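Local coordinates for protein 2-hydroxyhepta-2,4-diene-1,7-dioate isomerase (Corynebacterium glutamicum, PDB 4DBF) that belongs to the fumarylacetoacetate hydrolase (FAH) family, binds magnesium and probably acts as an oxaloacetate decarboxylase, with isomerase activity also assigned to it, at residues P80-Y90 against M246-G257; L160-V168 against I271-L281. All blocks are in the same frame, centred on the assembly; numbering follows the deposited sequence.

Contact 1: P80-Y90 against M246-G257; sequences PSKVVAIGRNY and MTLLPGDVIATG
Strands 83-87 and 253-255 run parallel, their axes 4.6 Å apart at an angle of 14°, and V84 N to V253 O, A255 N to V84 O and I86 N to A255 O hydrogen bonds pair V83, V84 and A85 with V253, I254 and A255. On one face of the sheet A85 CB meets A255 CB at 3.7 Å. On the other, the V84 methyl CG2 lies near L248 CD2 and M246 SD.

Just before the strands, the carboxylate of D252 gathers polar groups. S81 OG donates to the syn lone pair of D252 OD1 at 2.5 Å, while K82 N reaches the same oxygen from above the carboxylate plane. K82 NZ forms a salt bridge with D252 OD2 at 2.9 Å on the syn side, and L249 N approaches that oxygen from the opposite face. The K82 chain, extended through chi2 and chi3 and bent at chi4 (-67°), also lets K82 NZ donate to T247 O at 2.8 Å, in the carbonyl plane. Beyond the strands, N89 ND2 donates to T256 O at 3.0 Å, nearly in its own amide plane, and N89 OD1 is engaged by M233 N.

Four protein donors, two of them backbone amides, and a water hold one buried carboxylate; they fix its rotation and tie the type II turn L249-D252 to the start of strand 83-87; the ammonium of K82 probably keeps D252 ionised.

Contact 2: L160-V168 against I271-L281; sequences LGFTIINDV and IEIEIPGIGKL. With MG (magnesium ion), chain C.
I164 carries this contact, pointing from strand 160-166 toward the hairpin formed by strands 271-275 and 279-281. Its two branches go separate ways. I164 CG2, anti to the backbone N, presses on I273 CG2 at 3.5 Å, tighter than usual for two methyls. I164 CG1 stands beside the backbone N (chi1 -52°) and lies 3.7 Å from I278 CG2. The same I164 CG1 is 4.0 Å from I275 CD1. The extended chain then carries I164 CD1 to the hairpin backbone, 3.4 Å from G279 O. The I164 side chain runs antiparallel to those of I273, I275 and I278, flank against flank. L281 adds its CD2 over the I164 backbone, with L281 CD2 3.6 Å from I164 O. Towards the turn, I278 CD1 touches F162 CB at 3.8 Å, whereas the ring of F162 turns off to pack on I200 and I203.

At the other end, the amide of N166 lies aslant I271, with N166 ND2 3.5 Å from I271 CG2. This nitrogen donates to a water that in turn donates to L281 O, and N166 OD1 accepts from E136 N.

No direct hydrogen bond joins the segments. Strand 160-166 packs with its axis 8.1 Å from that of 271-275, and I278 and G279 form a classic beta bulge opposite I275. The arrangement is face-to-face packing of two beta sheets through an aliphatic core; the strand that supplies one face of this core continues past N166 to D167, which binds the magnesium ion through OD2.

Contact 1 and contact 2, with centres 15 Å apart, meet through I165, which faces away from the hairpin of contact 2: I165 CG2 lies 3.7 Å from A255 CB and I165 CD1 4.2 Å from V83 CG1. Both contacts border the magnesium site. The ion, 2.2 Å from D167 OD2, is also bound by E136 and E138 of strand 133-143 and by three waters, six ligands in all. The nearest atoms of G257 in contact 1 are about 5 Å from the ion and about 3 Å from the E138 side chain. Strand 133-143 pairs with both 253-255 and 159-170, linking the two contacts around the metal.

Contact 1: P80-Y90 against M246-G257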
loop_
_atom_site.group_PDB
_atom_site.type_symbol
_atom_site.label_atom_id
_atom_site.label_comp_id
_atom_site.label_asym_id
_atom_site.label_seq_id
_atom_site.Cartn_x
_atom_site.Cartn_y
_atom_site.Cartn_z
ATOM N N PRO A 80 -9.978 -1.143 0.515
ATOM C CA PRO A 80 -9.209 0.011 0.088
ATOM C C PRO A 80 -7.983 -0.335 -0.728
ATOM O O PRO A 80 -7.381 -1.285 -0.413
ATOM C CB PRO A 80 -8.792 0.642 1.387
ATOM C CG PRO A 80 -8.780 -0.460 2.352
ATOM C CD PRO A 80 -9.808 -1.426 1.933
ATOM N N SER A 81 -7.629 0.500 -1.695
ATOM C CA SER A 81 -6.397 0.359 -2.463
ATOM C C SER A 81 -5.172 0.578 -1.588
ATOM O O SER A 81 -4.187 -0.063 -1.750
ATOM C CB SER A 81 -6.355 1.267 -3.695
ATOM O OG SER A 81 -5.855 2.508 -3.405
ATOM N N LYS A 82 -5.295 1.488 -0.658
ATOM C CA LYS A 82 -4.311 1.674 0.364
ATOM C C LYS A 82 -4.901 2.281 1.622
ATOM O O LYS A 82 -5.959 2.812 1.608
ATOM C CB LYS A 82 -3.161 2.519 -0.140
ATOM C CG LYS A 82 -3.557 3.849 -0.715
ATOM C CD LYS A 82 -2.379 4.561 -1.322
ATOM C CE LYS A 82 -2.739 5.949 -1.775
ATOM N NZ LYS A 82 -3.667 5.984 -2.901
ATOM N N VAL A 83 -4.158 2.154 2.699
ATOM C CA VAL A 83 -4.511 2.694 3.983
ATOM C C VAL A 83 -3.386 3.616 4.413
ATOM O O VAL A 83 -2.273 3.199 4.534
ATOM C CB VAL A 83 -4.706 1.621 5.037
ATOM C CG1 VAL A 83 -5.041 2.268 6.359
ATOM C CG2 VAL A 83 -5.728 0.627 4.582
ATOM N N VAL A 84 -3.696 4.884 4.564
ATOM C CA VAL A 84 -2.688 5.857 4.915
ATOM C C VAL A 84 -2.939 6.288 6.326
ATOM O O VAL A 84 -4.016 6.616 6.662
ATOM C CB VAL A 84 -2.696 7.083 4.015
ATOM C CG1 VAL A 84 -1.563 8.005 4.402
ATOM C CG2 VAL A 84 -2.617 6.702 2.559
ATOM N N ALA A 85 -1.914 6.202 7.145
ATOM C CA ALA A 85 -2.055 6.435 8.544
ATOM C C ALA A 85 -1.086 7.495 9.071
ATOM O O ALA A 85 -0.055 7.664 8.549
ATOM C CB ALA A 85 -1.897 5.153 9.298
ATOM N N ILE A 86 -1.487 8.183 10.117
ATOM C CA ILE A 86 -0.681 9.229 10.724
ATOM C C ILE A 86 -0.184 8.809 12.106
ATOM O O ILE A 86 -0.952 8.460 12.960
ATOM C CB ILE A 86 -1.444 10.567 10.874
ATOM C CG1 ILE A 86 -2.217 10.918 9.621
ATOM C CG2 ILE A 86 -0.501 11.695 11.192
ATOM C CD1 ILE A 86 -1.361 11.005 8.397
ATOM N N GLY A 87 1.116 8.872 12.296
ATOM C CA GLY A 87 1.696 8.701 13.593
ATOM C C GLY A 87 2.032 10.033 14.239
ATOM O O GLY A 87 2.156 11.022 13.597
ATOM N N ARG A 88 2.180 9.991 15.538
ATOM C CA ARG A 88 2.410 11.158 16.358
ATOM C C ARG A 88 1.450 12.287 16.147
ATOM O O ARG A 88 1.869 13.385 16.120
ATOM C CB ARG A 88 3.800 11.683 16.155
ATOM C CG ARG A 88 4.835 10.612 16.282
ATOM C CD ARG A 88 6.219 11.146 16.318
ATOM N NE ARG A 88 6.793 11.353 15.020
ATOM C CZ ARG A 88 7.522 10.470 14.400
ATOM N NH1 ARG A 88 7.750 9.302 14.943
ATOM N NH2 ARG A 88 8.014 10.771 13.234
ATOM N N ASN A 89 0.178 11.994 16.022
ATOM C CA ASN A 89 -0.802 13.020 15.828
ATOM C C ASN A 89 -1.629 13.387 17.035
ATOM O O ASN A 89 -2.488 14.191 16.930
ATOM C CB ASN A 89 -1.745 12.657 14.688
ATOM C CG ASN A 89 -2.411 13.862 14.082
ATOM O OD1 ASN A 89 -1.826 14.905 13.994
ATOM N ND2 ASN A 89 -3.646 13.711 13.690
ATOM N N TYR A 90 -1.358 12.783 18.171
ATOM C CA TYR A 90 -2.106 13.058 19.377
ATOM C C TYR A 90 -1.254 13.712 20.444
ATOM O O TYR A 90 -0.252 13.222 20.823
ATOM C CB TYR A 90 -2.780 11.817 19.912
ATOM C CG TYR A 90 -4.143 11.592 19.362
ATOM C CD1 TYR A 90 -4.336 11.382 18.035
ATOM C CD2 TYR A 90 -5.243 11.592 20.174
ATOM C CE1 TYR A 90 -5.577 11.157 17.529
ATOM C CE2 TYR A 90 -6.499 11.361 19.678
ATOM C CZ TYR A 90 -6.660 11.152 18.339
ATOM O OH TYR A 90 -7.865 10.918 17.798
ATOM N N MET A 246 0.497 12.176 -2.480
ATOM C CA MET A 246 -0.116 10.974 -2.980
ATOM C C MET A 246 -1.526 11.169 -3.500
ATOM O O MET A 246 -2.311 11.703 -2.816
ATOM C CB MET A 246 -0.310 10.026 -1.814
ATOM C CG MET A 246 0.719 8.982 -1.605
ATOM S SD MET A 246 0.474 8.168 -0.026
ATOM C CE MET A 246 2.135 8.373 0.504
ATOM N N THR A 247 -1.845 10.634 -4.665
ATOM C CA THR A 247 -3.213 10.565 -5.116
ATOM C C THR A 247 -3.990 9.611 -4.224
ATOM O O THR A 247 -3.531 8.547 -3.943
ATOM C CB THR A 247 -3.338 10.072 -6.581
ATOM O OG1 THR A 247 -2.749 10.996 -7.463
ATOM C CG2 THR A 247 -4.770 9.903 -6.972
ATOM N N LEU A 248 -5.168 10.015 -3.808
ATOM C CA LEU A 248 -6.076 9.148 -3.107
ATOM C C LEU A 248 -7.265 8.728 -3.988
ATOM O O LEU A 248 -7.697 9.486 -4.793
ATOM C CB LEU A 248 -6.543 9.809 -1.823
ATOM C CG LEU A 248 -5.514 10.176 -0.747
ATOM C CD1 LEU A 248 -6.141 10.846 0.446
ATOM C CD2 LEU A 248 -4.733 8.958 -0.351
ATOM N N LEU A 249 -7.756 7.516 -3.797
ATOM C CA LEU A 249 -8.800 6.938 -4.621
ATOM C C LEU A 249 -10.042 6.633 -3.779
ATOM O O LEU A 249 -9.923 6.440 -2.572
ATOM C CB LEU A 249 -8.228 5.653 -5.215
ATOM C CG LEU A 249 -7.011 5.874 -6.117
ATOM C CD1 LEU A 249 -6.437 4.579 -6.626
ATOM C CD2 LEU A 249 -7.443 6.761 -7.294
ATOM N N PRO A 250 -11.251 6.558 -4.412
ATOM C CA PRO A 250 -12.428 6.097 -3.653
ATOM C C PRO A 250 -12.211 4.768 -2.940
ATOM O O PRO A 250 -11.710 3.795 -3.533
ATOM C CB PRO A 250 -13.545 5.917 -4.719
ATOM C CG PRO A 250 -13.073 6.784 -5.934
ATOM C CD PRO A 250 -11.516 6.740 -5.857
ATOM N N GLY A 251 -12.581 4.735 -1.667
ATOM C CA GLY A 251 -12.395 3.526 -0.903
ATOM C C GLY A 251 -11.118 3.571 -0.061
ATOM O O GLY A 251 -11.045 2.841 0.929
ATOM N N ASP A 252 -10.161 4.387 -0.449
ATOM C CA ASP A 252 -8.896 4.526 0.338
ATOM C C ASP A 252 -9.235 5.004 1.783
ATOM O O ASP A 252 -10.182 5.775 2.003
ATOM C CB ASP A 252 -7.945 5.543 -0.275
ATOM C CG ASP A 252 -7.090 4.968 -1.396
ATOM O OD1 ASP A 252 -7.163 3.748 -1.647
ATOM O OD2 ASP A 252 -6.360 5.743 -1.993
ATOM N N VAL A 253 -8.439 4.585 2.768
ATOM C CA VAL A 253 -8.826 4.847 4.135
ATOM C C VAL A 253 -7.713 5.662 4.811
ATOM O O VAL A 253 -6.515 5.365 4.582
ATOM C CB VAL A 253 -9.057 3.506 4.889
ATOM C CG1 VAL A 253 -9.095 3.796 6.416
ATOM C CG2 VAL A 253 -10.346 2.697 4.358
ATOM N N ILE A 254 -8.081 6.683 5.610
ATOM C CA ILE A 254 -7.034 7.423 6.367
ATOM C C ILE A 254 -7.263 7.148 7.836
ATOM O O ILE A 254 -8.350 7.374 8.345
ATOM C CB ILE A 254 -7.081 8.959 6.071
ATOM C CG1 ILE A 254 -6.828 9.218 4.589
ATOM C CG2 ILE A 254 -6.044 9.762 6.988
ATOM C CD1 ILE A 254 -7.163 10.722 4.231
ATOM N N ALA A 255 -6.204 6.706 8.531
ATOM C CA ALA A 255 -6.324 6.470 9.950
ATOM C C ALA A 255 -5.728 7.731 10.618
ATOM O O ALA A 255 -4.543 8.014 10.407
ATOM C CB ALA A 255 -5.471 5.254 10.325
ATOM N N THR A 256 -6.558 8.497 11.314
ATOM C CA THR A 256 -6.193 9.894 11.729
ATOM C C THR A 256 -5.428 9.988 13.077
ATOM O O THR A 256 -5.083 11.102 13.556
ATOM C CB THR A 256 -7.452 10.821 11.744
ATOM O OG1 THR A 256 -8.414 10.307 12.676
ATOM C CG2 THR A 256 -8.076 10.845 10.329
ATOM N N GLY A 257 -5.212 8.861 13.741
ATOM C CA GLY A 257 -4.249 8.827 14.838
ATOM C C GLY A 257 -4.837 8.417 16.172
ATOM O O GLY A 257 -6.052 8.147 16.286
HETATM O O HOH W 1 -9.510 2.473 -2.944
HETATM O O HOH W 2 -8.175 9.440 15.447
#

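Contact 2: L160-V168 against I271-L281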
loop_
_atom_site.group_PDB
_atom_site.type_symbol
_atom_site.label_atom_id
_atom_site.label_comp_id
_atom_site.label_asym_id
_atom_site.label_seq_id
_atom_site.Cartn_x
_atom_site.Cartn_y
_atom_site.Cartn_z
ATOM N N LEU A 160 -16.195 10.324 1.746
ATOM C CA LEU A 160 -17.412 9.591 1.755
ATOM C C LEU A 160 -18.023 9.592 3.140
ATOM O O LEU A 160 -19.157 9.845 3.282
ATOM C CB LEU A 160 -17.205 8.157 1.287
ATOM C CG LEU A 160 -18.408 7.245 1.329
ATOM C CD1 LEU A 160 -19.548 7.706 0.478
ATOM C CD2 LEU A 160 -18.115 5.783 1.107
ATOM N N GLY A 161 -17.238 9.252 4.133
ATOM C CA GLY A 161 -17.741 9.202 5.488
ATOM C C GLY A 161 -16.683 8.743 6.465
ATOM O O GLY A 161 -15.472 8.668 6.121
ATOM N N PHE A 162 -17.131 8.451 7.682
ATOM C CA PHE A 162 -16.199 8.146 8.759
ATOM C C PHE A 162 -16.439 6.700 9.142
ATOM O O PHE A 162 -17.561 6.245 9.061
ATOM C CB PHE A 162 -16.450 9.028 10.022
ATOM C CG PHE A 162 -15.926 10.438 9.874
ATOM C CD1 PHE A 162 -14.787 10.707 9.128
ATOM C CD2 PHE A 162 -16.580 11.510 10.487
ATOM C CE1 PHE A 162 -14.323 12.045 8.954
ATOM C CE2 PHE A 162 -16.084 12.832 10.352
ATOM C CZ PHE A 162 -14.965 13.081 9.569
ATOM N N THR A 163 -15.386 6.000 9.578
ATOM C CA THR A 163 -15.556 4.691 10.187
ATOM C C THR A 163 -14.551 4.530 11.311
ATOM O O THR A 163 -13.892 5.483 11.662
ATOM C CB THR A 163 -15.502 3.548 9.075
ATOM O OG1 THR A 163 -15.890 2.308 9.670
ATOM C CG2 THR A 163 -14.122 3.447 8.474
ATOM N N ILE A 164 -14.441 3.357 11.907
ATOM C CA ILE A 164 -13.470 3.167 12.961
ATOM C C ILE A 164 -12.383 2.268 12.394
ATOM O O ILE A 164 -12.675 1.338 11.585
ATOM C CB ILE A 164 -14.111 2.471 14.197
ATOM C CG1 ILE A 164 -15.398 3.206 14.660
ATOM C CG2 ILE A 164 -13.036 2.375 15.321
ATOM C CD1 ILE A 164 -16.162 2.429 15.778
ATOM N N ILE A 165 -11.141 2.521 12.789
ATOM C CA ILE A 165 -10.036 1.573 12.511
ATOM C C ILE A 165 -9.312 1.215 13.818
ATOM O O ILE A 165 -9.187 2.040 14.708
ATOM C CB ILE A 165 -9.065 2.112 11.415
ATOM C CG1 ILE A 165 -7.978 1.049 11.118
ATOM C CG2 ILE A 165 -8.374 3.502 11.827
ATOM C CD1 ILE A 165 -7.116 1.350 9.924
ATOM N N ASN A 166 -8.876 -0.038 13.943
ATOM C CA ASN A 166 -8.030 -0.454 15.064
ATOM C C ASN A 166 -6.628 -0.598 14.434
ATOM O O ASN A 166 -6.391 -1.539 13.641
ATOM C CB ASN A 166 -8.577 -1.785 15.673
ATOM C CG ASN A 166 -7.862 -2.157 16.928
ATOM O OD1 ASN A 166 -6.758 -1.638 17.185
ATOM N ND2 ASN A 166 -8.448 -3.062 17.724
ATOM N N ASP A 167 -5.715 0.343 14.704
ATOM C CA ASP A 167 -4.383 0.315 14.061
ATOM C C ASP A 167 -3.502 -0.580 14.970
ATOM O O ASP A 167 -2.744 -0.082 15.825
ATOM C CB ASP A 167 -3.851 1.761 13.950
ATOM C CG ASP A 167 -2.460 1.853 13.375
ATOM O OD1 ASP A 167 -1.936 0.897 12.771
ATOM O OD2 ASP A 167 -1.836 2.923 13.523
ATOM N N VAL A 168 -3.594 -1.884 14.760
ATOM C CA VAL A 168 -2.956 -2.868 15.663
ATOM C C VAL A 168 -1.474 -2.800 15.330
ATOM O O VAL A 168 -1.141 -2.681 14.171
ATOM C CB VAL A 168 -3.505 -4.257 15.345
ATOM C CG1 VAL A 168 -2.785 -5.309 16.156
ATOM C CG2 VAL A 168 -5.065 -4.273 15.651
ATOM N N ILE A 271 -11.068 -7.044 22.001
ATOM C CA ILE A 271 -10.880 -5.597 21.974
ATOM C C ILE A 271 -12.042 -4.882 21.257
ATOM O O ILE A 271 -12.440 -5.277 20.178
ATOM C CB ILE A 271 -9.457 -5.212 21.338
ATOM C CG1 ILE A 271 -9.239 -3.693 21.311
ATOM C CG2 ILE A 271 -9.249 -5.724 19.897
ATOM C CD1 ILE A 271 -9.128 -3.007 22.674
ATOM N N GLU A 272 -12.590 -3.845 21.868
ATOM C CA GLU A 272 -13.710 -3.166 21.260
ATOM C C GLU A 272 -13.448 -1.670 21.267
ATOM O O GLU A 272 -13.333 -1.049 22.348
ATOM C CB GLU A 272 -14.985 -3.469 22.037
ATOM C CG GLU A 272 -16.270 -2.901 21.459
ATOM C CD GLU A 272 -17.457 -3.309 22.329
ATOM O OE1 GLU A 272 -17.581 -2.795 23.453
ATOM O OE2 GLU A 272 -18.249 -4.146 21.890
ATOM N N ILE A 273 -13.423 -1.073 20.074
ATOM C CA ILE A 273 -13.260 0.360 20.020
ATOM C C ILE A 273 -14.658 0.965 19.927
ATOM O O ILE A 273 -15.493 0.471 19.141
ATOM C CB ILE A 273 -12.441 0.808 18.742
ATOM C CG1 ILE A 273 -11.104 0.014 18.566
ATOM C CG2 ILE A 273 -12.238 2.342 18.706
ATOM C CD1 ILE A 273 -10.161 0.123 19.706
ATOM N N GLU A 274 -14.896 2.073 20.616
ATOM C CA GLU A 274 -16.186 2.733 20.471
ATOM C C GLU A 274 -16.019 4.189 20.081
ATOM O O GLU A 274 -15.282 4.894 20.720
ATOM C CB GLU A 274 -17.017 2.642 21.766
ATOM C CG GLU A 274 -18.222 3.525 21.771
ATOM C CD GLU A 274 -18.996 3.438 23.082
ATOM O OE1 GLU A 274 -18.461 3.846 24.159
ATOM O OE2 GLU A 274 -20.165 3.008 23.000
ATOM N N ILE A 275 -16.713 4.635 19.030
ATOM C CA ILE A 275 -16.755 6.044 18.690
ATOM C C ILE A 275 -18.245 6.458 18.600
ATOM O O ILE A 275 -18.932 6.014 17.708
ATOM C CB ILE A 275 -15.970 6.392 17.389
ATOM C CG1 ILE A 275 -14.464 6.039 17.486
ATOM C CG2 ILE A 275 -16.155 7.881 17.075
ATOM C CD1 ILE A 275 -13.662 6.466 16.291
ATOM N N PRO A 276 -18.761 7.270 19.561
ATOM C CA PRO A 276 -20.200 7.647 19.543
ATOM C C PRO A 276 -20.560 8.337 18.237
ATOM O O PRO A 276 -19.763 9.137 17.704
ATOM C CB PRO A 276 -20.339 8.603 20.757
ATOM C CG PRO A 276 -18.881 8.993 21.149
ATOM C CD PRO A 276 -18.083 7.757 20.781
ATOM N N GLY A 277 -21.692 7.989 17.658
ATOM C CA GLY A 277 -22.006 8.532 16.337
ATOM C C GLY A 277 -21.667 7.590 15.187
ATOM O O GLY A 277 -22.260 7.685 14.093
ATOM N N ILE A 278 -20.722 6.678 15.433
ATOM C CA ILE A 278 -20.386 5.644 14.467
ATOM C C ILE A 278 -20.853 4.327 15.060
ATOM O O ILE A 278 -21.753 3.694 14.522
ATOM C CB ILE A 278 -18.832 5.631 14.160
ATOM C CG1 ILE A 278 -18.381 7.048 13.747
ATOM C CG2 ILE A 278 -18.505 4.486 13.119
ATOM C CD1 ILE A 278 -16.904 7.108 13.256
ATOM N N GLY A 279 -20.275 3.912 16.189
ATOM C CA GLY A 279 -20.647 2.628 16.769
ATOM C C GLY A 279 -19.496 1.930 17.428
ATOM O O GLY A 279 -18.658 2.578 18.028
ATOM N N LYS A 280 -19.436 0.613 17.287
ATOM C CA LYS A 280 -18.395 -0.161 17.979
ATOM C C LYS A 280 -17.709 -1.114 17.019
ATOM O O LYS A 280 -18.358 -1.690 16.162
ATOM C CB LYS A 280 -19.016 -0.955 19.139
ATOM C CG LYS A 280 -19.367 -0.083 20.340
ATOM C CD LYS A 280 -20.104 -0.956 21.371
ATOM C CE LYS A 280 -20.531 -0.123 22.564
ATOM N NZ LYS A 280 -21.440 -0.926 23.451
ATOM N N LEU A 281 -16.409 -1.257 17.161
ATOM C CA LEU A 281 -15.616 -2.187 16.378
ATOM C C LEU A 281 -14.942 -3.163 17.331
ATOM O O LEU A 281 -13.971 -2.784 18.026
ATOM C CB LEU A 281 -14.570 -1.433 15.496
ATOM C CG LEU A 281 -13.624 -2.321 14.651
ATOM C CD1 LEU A 281 -14.445 -3.212 13.636
ATOM C CD2 LEU A 281 -12.626 -1.399 13.922
HETATM MG MG MG C . -1.934 4.735 14.776
HETATM O O HOH W 3 -11.122 -3.740 17.238
HETATM O O HOH W 4 0.077 5.150 14.575
HETATM O O HOH W 5 -2.270 5.966 13.033
HETATM O O HOH W 6 -1.987 6.197 16.202
#